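Side-chain contacts in beta-glucuronidase (Dictyoglomus thermophilum, PDB 6XXW), which probably hydrolyses beta-D-glucuronides, releasing glucuronic acid, as a beta-glucuronidase of glycosyl hydrolase family 2: residues 56-61 / 68-73; 156-161 / 167-172. All blocks are in the same frame, centred on the assembly; numbering follows the deposited sequence.

Both contacts lie in the sugar-binding domain of this family 2 glycosidase, and their centres are about 19 Å apart. Both segments of contact 1 precede those of contact 2 along the chain. Contact 1 is buried at the large antiparallel sheet, to which strands 56-57 and 73-81 belong. It joins the turn after strand 56-57 to the end of helix 65-68 and the loop leading to strand 73-81. Contact 2 is a two-stranded hairpin, 153-157 with 168-172, at the surface. The two meet lightly where V71 CG2 packs on L170 CB at 4.0 Å. Both also reach the third subunit, through R68 and Y167, so this side of the domain takes part in the assembly of four chains.

Contact 1. Residues 56-61 / 68-73; sequences ASFNDI and RDYVGR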
# COMPACT_ATOMS: atom_id res chain seq x y z
N ALA A 56 -7.21 -27.75 -5.19
CA ALA A 56 -7.41 -26.30 -5.19
C ALA A 56 -8.89 -26.00 -5.01
O ALA A 56 -9.74 -26.80 -5.38
CB ALA A 56 -6.94 -25.67 -6.50
N SER A 57 -9.20 -24.83 -4.48
CA SER A 57 -10.56 -24.34 -4.58
C SER A 57 -10.73 -23.83 -6.00
O SER A 57 -9.78 -23.32 -6.59
CB SER A 57 -10.77 -23.19 -3.59
OG SER A 57 -10.61 -23.62 -2.25
N PHE A 58 -11.94 -23.97 -6.58
CA PHE A 58 -12.10 -23.49 -7.95
C PHE A 58 -12.40 -22.00 -8.05
O PHE A 58 -12.37 -21.45 -9.16
CB PHE A 58 -13.18 -24.30 -8.70
CG PHE A 58 -14.57 -24.20 -8.10
CD1 PHE A 58 -15.34 -23.05 -8.25
CD2 PHE A 58 -15.12 -25.27 -7.41
CE1 PHE A 58 -16.64 -22.97 -7.69
CE2 PHE A 58 -16.42 -25.20 -6.86
CZ PHE A 58 -17.17 -24.05 -7.01
N ASN A 59 -12.65 -21.32 -6.92
CA ASN A 59 -13.29 -20.01 -6.95
C ASN A 59 -12.38 -18.93 -7.54
O ASN A 59 -12.87 -18.03 -8.25
CB ASN A 59 -13.74 -19.63 -5.54
CG ASN A 59 -14.66 -20.69 -4.91
OD1 ASN A 59 -14.18 -21.71 -4.41
ND2 ASN A 59 -15.96 -20.46 -4.95
N ASP A 60 -11.08 -18.96 -7.24
CA ASP A 60 -10.18 -17.88 -7.65
C ASP A 60 -9.29 -18.26 -8.84
O ASP A 60 -8.37 -17.51 -9.17
CB ASP A 60 -9.30 -17.45 -6.47
CG ASP A 60 -10.10 -16.78 -5.36
OD1 ASP A 60 -11.21 -16.28 -5.63
OD2 ASP A 60 -9.63 -16.76 -4.20
N ILE A 61 -9.57 -19.39 -9.49
CA ILE A 61 -8.70 -19.89 -10.56
C ILE A 61 -8.97 -19.15 -11.86
O ILE A 61 -8.05 -18.91 -12.65
CB ILE A 61 -8.90 -21.41 -10.71
CG1 ILE A 61 -8.56 -22.13 -9.40
CG2 ILE A 61 -8.06 -21.97 -11.91
CD1 ILE A 61 -7.07 -22.03 -9.05
N ARG A 68 -16.68 -17.84 -9.51
CA ARG A 68 -16.26 -17.43 -8.17
C ARG A 68 -17.40 -17.55 -7.15
O ARG A 68 -17.21 -18.08 -6.05
CB ARG A 68 -15.74 -15.99 -8.21
CG ARG A 68 -15.00 -15.57 -6.94
CD ARG A 68 -14.87 -14.05 -6.86
NE ARG A 68 -16.16 -13.39 -6.70
CZ ARG A 68 -16.37 -12.08 -6.85
NH1 ARG A 68 -15.35 -11.29 -7.16
NH2 ARG A 68 -17.58 -11.56 -6.69
N ASP A 69 -18.58 -17.08 -7.51
CA ASP A 69 -19.72 -17.03 -6.60
C ASP A 69 -20.71 -18.15 -6.85
O ASP A 69 -21.86 -18.07 -6.40
CB ASP A 69 -20.41 -15.67 -6.73
CG ASP A 69 -19.49 -14.51 -6.36
OD1 ASP A 69 -18.53 -14.73 -5.58
OD2 ASP A 69 -19.74 -13.39 -6.85
N TYR A 70 -20.27 -19.21 -7.54
CA TYR A 70 -21.17 -20.29 -7.91
C TYR A 70 -21.67 -21.04 -6.68
O TYR A 70 -20.94 -21.22 -5.70
CB TYR A 70 -20.43 -21.26 -8.85
CG TYR A 70 -21.26 -22.41 -9.36
CD1 TYR A 70 -22.13 -22.24 -10.42
CD2 TYR A 70 -21.15 -23.68 -8.79
CE1 TYR A 70 -22.89 -23.30 -10.90
CE2 TYR A 70 -21.92 -24.75 -9.26
CZ TYR A 70 -22.78 -24.54 -10.33
OH TYR A 70 -23.54 -25.58 -10.83
N VAL A 71 -22.94 -21.46 -6.72
CA VAL A 71 -23.53 -22.30 -5.69
C VAL A 71 -24.26 -23.44 -6.38
O VAL A 71 -25.17 -23.21 -7.19
CB VAL A 71 -24.51 -21.53 -4.77
CG1 VAL A 71 -25.16 -22.50 -3.79
CG2 VAL A 71 -23.79 -20.43 -3.99
N GLY A 72 -23.86 -24.67 -6.07
CA GLY A 72 -24.42 -25.83 -6.73
C GLY A 72 -23.39 -26.90 -6.97
O GLY A 72 -22.38 -26.97 -6.26
N ARG A 73 -23.61 -27.74 -7.98
CA ARG A 73 -22.77 -28.90 -8.23
C ARG A 73 -21.75 -28.59 -9.32
O ARG A 73 -22.07 -27.96 -10.33
CB ARG A 73 -23.63 -30.10 -8.64
CG ARG A 73 -24.47 -30.62 -7.48
CD ARG A 73 -25.34 -31.81 -7.87
NE ARG A 73 -26.35 -32.08 -6.84
CZ ARG A 73 -27.58 -31.57 -6.84
NH1 ARG A 73 -27.97 -30.76 -7.81
NH2 ARG A 73 -28.43 -31.87 -5.86
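N59 reaches across to the backbone of R68. N59 CB lies 3.8 Å from R68 O. N59 CG stands anti to the carbonyl carbon (chi1 -55°), which brings the amide beside the end of the short helix, and is also 3.8 Å from R68 O. At the tip N59 ND2 donates to R68 O at 2.9 Å. The N-H points almost straight at the oxygen (171°), and that oxygen lies in the amide plane of N59. The other tip atom, N59 OD1, accepts from S180 N, so two bonds fix the rotation of the amide. N59 OD1 also lies over one face of the F58 ring, toward its rim. In return, the CB of R68 rests 3.5 Å from N59 O. R68 turns back on its own neighbour D69 in a side-on salt bridge, NE to OD1 and NH2 to OD2. Farther along, F58 CE1 packs on Y70 CB at 4.3 Å.

This contact ties the turn after strand 56-57 to the C-terminal end of helix 65-68, where the N59 amide takes up a main-chain carbonyl. R68 NH1 hydrogen-bonds P519 O of the third subunit, and K324 on helix 319-332 of the second subunit hydrogen-bonds D60 O. F58 also packs on M52 of strand 50-54 and on V74 and Y76 of strand 73-81.

Contact 2. Residues 156-161 / 167-172; sequences KVIEDE and YKVLNY
K156 and V169 form an antiparallel hydrogen-bonded pair. K156 N donates to V169 O at 2.7 Å, and V169 N returns a bond to K156 O at 2.9 Å. Both bonds run nearly straight. Two residues on toward the turn, I158 N donates to Y167 O at 3.0 Å. Between them V157 and K168 make the non-hydrogen-bonded pair.

The side chains of K156 and V169 share one face of this hairpin. K156 is extended beyond CG and crosses N171 at about a right angle. The lysine runs past the amide along its length, with CG, CE and NZ of K156 3.6 to 3.8 Å from N171 ND2. The approach of K156 CD to N171 ND2, 3.1 Å, is unusually short and carries little weight alone. None of this is a hydrogen bond. An alanine here would keep CB but lose the rest of the chain, and would probably leave one side of the N171 amide uncovered and freer to turn. I158 holds CG1 anti to the carbonyl carbon (chi1 -53°), which carries CD1 over to V169. There I158 CD1 touches V169 CG2 at 3.8 Å. I158 CB meets Y167 CD1 at 4.2 Å, obliquely to the ring. Y167 CB also packs against I158 O. The ring of Y167 meets H163 of the turn.

The chemistry is that of a surface beta hairpin. Three main-chain bonds hold it and set its register. Across the two segments the side chains add packing, mostly apolar, and no hydrogen bond. The polar end of Y167 is used outward instead, where its hydroxyl hydrogen-bonds D478 of the third subunit.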
# COMPACT_ATOMS: atom_id res chain seq x y z
N LYS A 156 -31.28 -19.27 0.25
CA LYS A 156 -32.52 -18.54 0.39
C LYS A 156 -32.91 -17.90 -0.93
O LYS A 156 -32.06 -17.37 -1.65
CB LYS A 156 -32.44 -17.48 1.48
CG LYS A 156 -32.35 -18.05 2.89
CD LYS A 156 -32.41 -16.92 3.92
CE LYS A 156 -32.29 -17.44 5.34
NZ LYS A 156 -32.39 -16.35 6.36
N VAL A 157 -34.21 -17.96 -1.22
CA VAL A 157 -34.80 -17.34 -2.40
C VAL A 157 -35.17 -15.91 -2.04
O VAL A 157 -35.75 -15.66 -0.97
CB VAL A 157 -36.03 -18.13 -2.88
CG1 VAL A 157 -36.75 -17.38 -3.99
CG2 VAL A 157 -35.63 -19.52 -3.33
N ILE A 158 -34.82 -14.97 -2.91
CA ILE A 158 -35.11 -13.55 -2.69
C ILE A 158 -35.76 -13.05 -3.97
O ILE A 158 -35.07 -12.61 -4.90
CB ILE A 158 -33.85 -12.74 -2.34
CG1 ILE A 158 -33.10 -13.38 -1.17
CG2 ILE A 158 -34.24 -11.30 -2.02
CD1 ILE A 158 -32.20 -12.42 -0.40
N GLU A 159 -37.09 -13.11 -4.04
CA GLU A 159 -37.84 -12.64 -5.20
C GLU A 159 -38.78 -11.54 -4.73
O GLU A 159 -39.97 -11.77 -4.53
CB GLU A 159 -38.59 -13.78 -5.87
CG GLU A 159 -37.67 -14.79 -6.53
CD GLU A 159 -38.43 -15.84 -7.31
OE1 GLU A 159 -39.59 -16.16 -6.92
OE2 GLU A 159 -37.87 -16.35 -8.30
N ASP A 160 -38.24 -10.34 -4.57
CA ASP A 160 -39.06 -9.23 -4.10
C ASP A 160 -38.99 -8.10 -5.12
O ASP A 160 -38.64 -8.33 -6.28
CB ASP A 160 -38.60 -8.76 -2.72
CG ASP A 160 -37.10 -8.52 -2.65
OD1 ASP A 160 -36.54 -8.61 -1.53
OD2 ASP A 160 -36.48 -8.23 -3.69
N GLU A 161 -39.34 -6.89 -4.71
CA GLU A 161 -39.44 -5.78 -5.64
C GLU A 161 -38.09 -5.42 -6.25
O GLU A 161 -38.03 -4.95 -7.39
CB GLU A 161 -40.05 -4.55 -4.95
CG GLU A 161 -41.56 -4.62 -4.79
CD GLU A 161 -42.29 -3.72 -5.77
OE1 GLU A 161 -42.37 -2.49 -5.51
OE2 GLU A 161 -42.76 -4.23 -6.81
N TYR A 167 -33.35 -14.90 -8.23
CA TYR A 167 -32.25 -14.45 -7.40
C TYR A 167 -32.17 -15.30 -6.14
O TYR A 167 -33.16 -15.44 -5.41
CB TYR A 167 -32.43 -12.98 -7.03
CG TYR A 167 -31.16 -12.31 -6.53
CD1 TYR A 167 -30.80 -12.36 -5.19
CD2 TYR A 167 -30.32 -11.64 -7.41
CE1 TYR A 167 -29.63 -11.76 -4.74
CE2 TYR A 167 -29.16 -11.03 -6.97
CZ TYR A 167 -28.82 -11.09 -5.63
OH TYR A 167 -27.66 -10.48 -5.20
N LYS A 168 -31.00 -15.85 -5.86
CA LYS A 168 -30.84 -16.67 -4.66
C LYS A 168 -29.52 -16.33 -3.99
O LYS A 168 -28.58 -15.87 -4.64
CB LYS A 168 -30.94 -18.17 -4.99
CG LYS A 168 -29.73 -18.76 -5.70
CD LYS A 168 -30.04 -20.15 -6.23
CE LYS A 168 -28.77 -20.96 -6.45
NZ LYS A 168 -27.94 -20.39 -7.55
N VAL A 169 -29.47 -16.51 -2.67
CA VAL A 169 -28.26 -16.25 -1.89
C VAL A 169 -28.00 -17.45 -0.99
O VAL A 169 -28.93 -18.08 -0.48
CB VAL A 169 -28.36 -14.95 -1.06
CG1 VAL A 169 -28.59 -13.74 -1.96
CG2 VAL A 169 -29.44 -15.04 0.01
N LEU A 170 -26.72 -17.79 -0.83
CA LEU A 170 -26.33 -18.77 0.18
C LEU A 170 -25.96 -17.99 1.42
O LEU A 170 -24.94 -17.28 1.43
CB LEU A 170 -25.17 -19.63 -0.31
CG LEU A 170 -24.78 -20.78 0.61
CD1 LEU A 170 -25.90 -21.80 0.70
CD2 LEU A 170 -23.47 -21.44 0.12
N ASN A 171 -26.78 -18.08 2.45
CA ASN A 171 -26.48 -17.40 3.70
C ASN A 171 -25.69 -18.34 4.61
O ASN A 171 -25.97 -19.54 4.68
CB ASN A 171 -27.76 -16.94 4.40
CG ASN A 171 -28.37 -15.71 3.73
OD1 ASN A 171 -27.66 -14.90 3.12
ND2 ASN A 171 -29.67 -15.57 3.83
N TYR A 172 -24.71 -17.77 5.30
CA TYR A 172 -23.94 -18.51 6.29
C TYR A 172 -23.28 -17.51 7.22
O TYR A 172 -23.07 -16.34 6.87
CB TYR A 172 -22.91 -19.44 5.64
CG TYR A 172 -21.91 -18.82 4.68
CD1 TYR A 172 -22.22 -18.67 3.34
CD2 TYR A 172 -20.63 -18.47 5.10
CE1 TYR A 172 -21.29 -18.15 2.44
CE2 TYR A 172 -19.68 -17.94 4.20
CZ TYR A 172 -20.03 -17.79 2.86
OH TYR A 172 -19.13 -17.28 1.94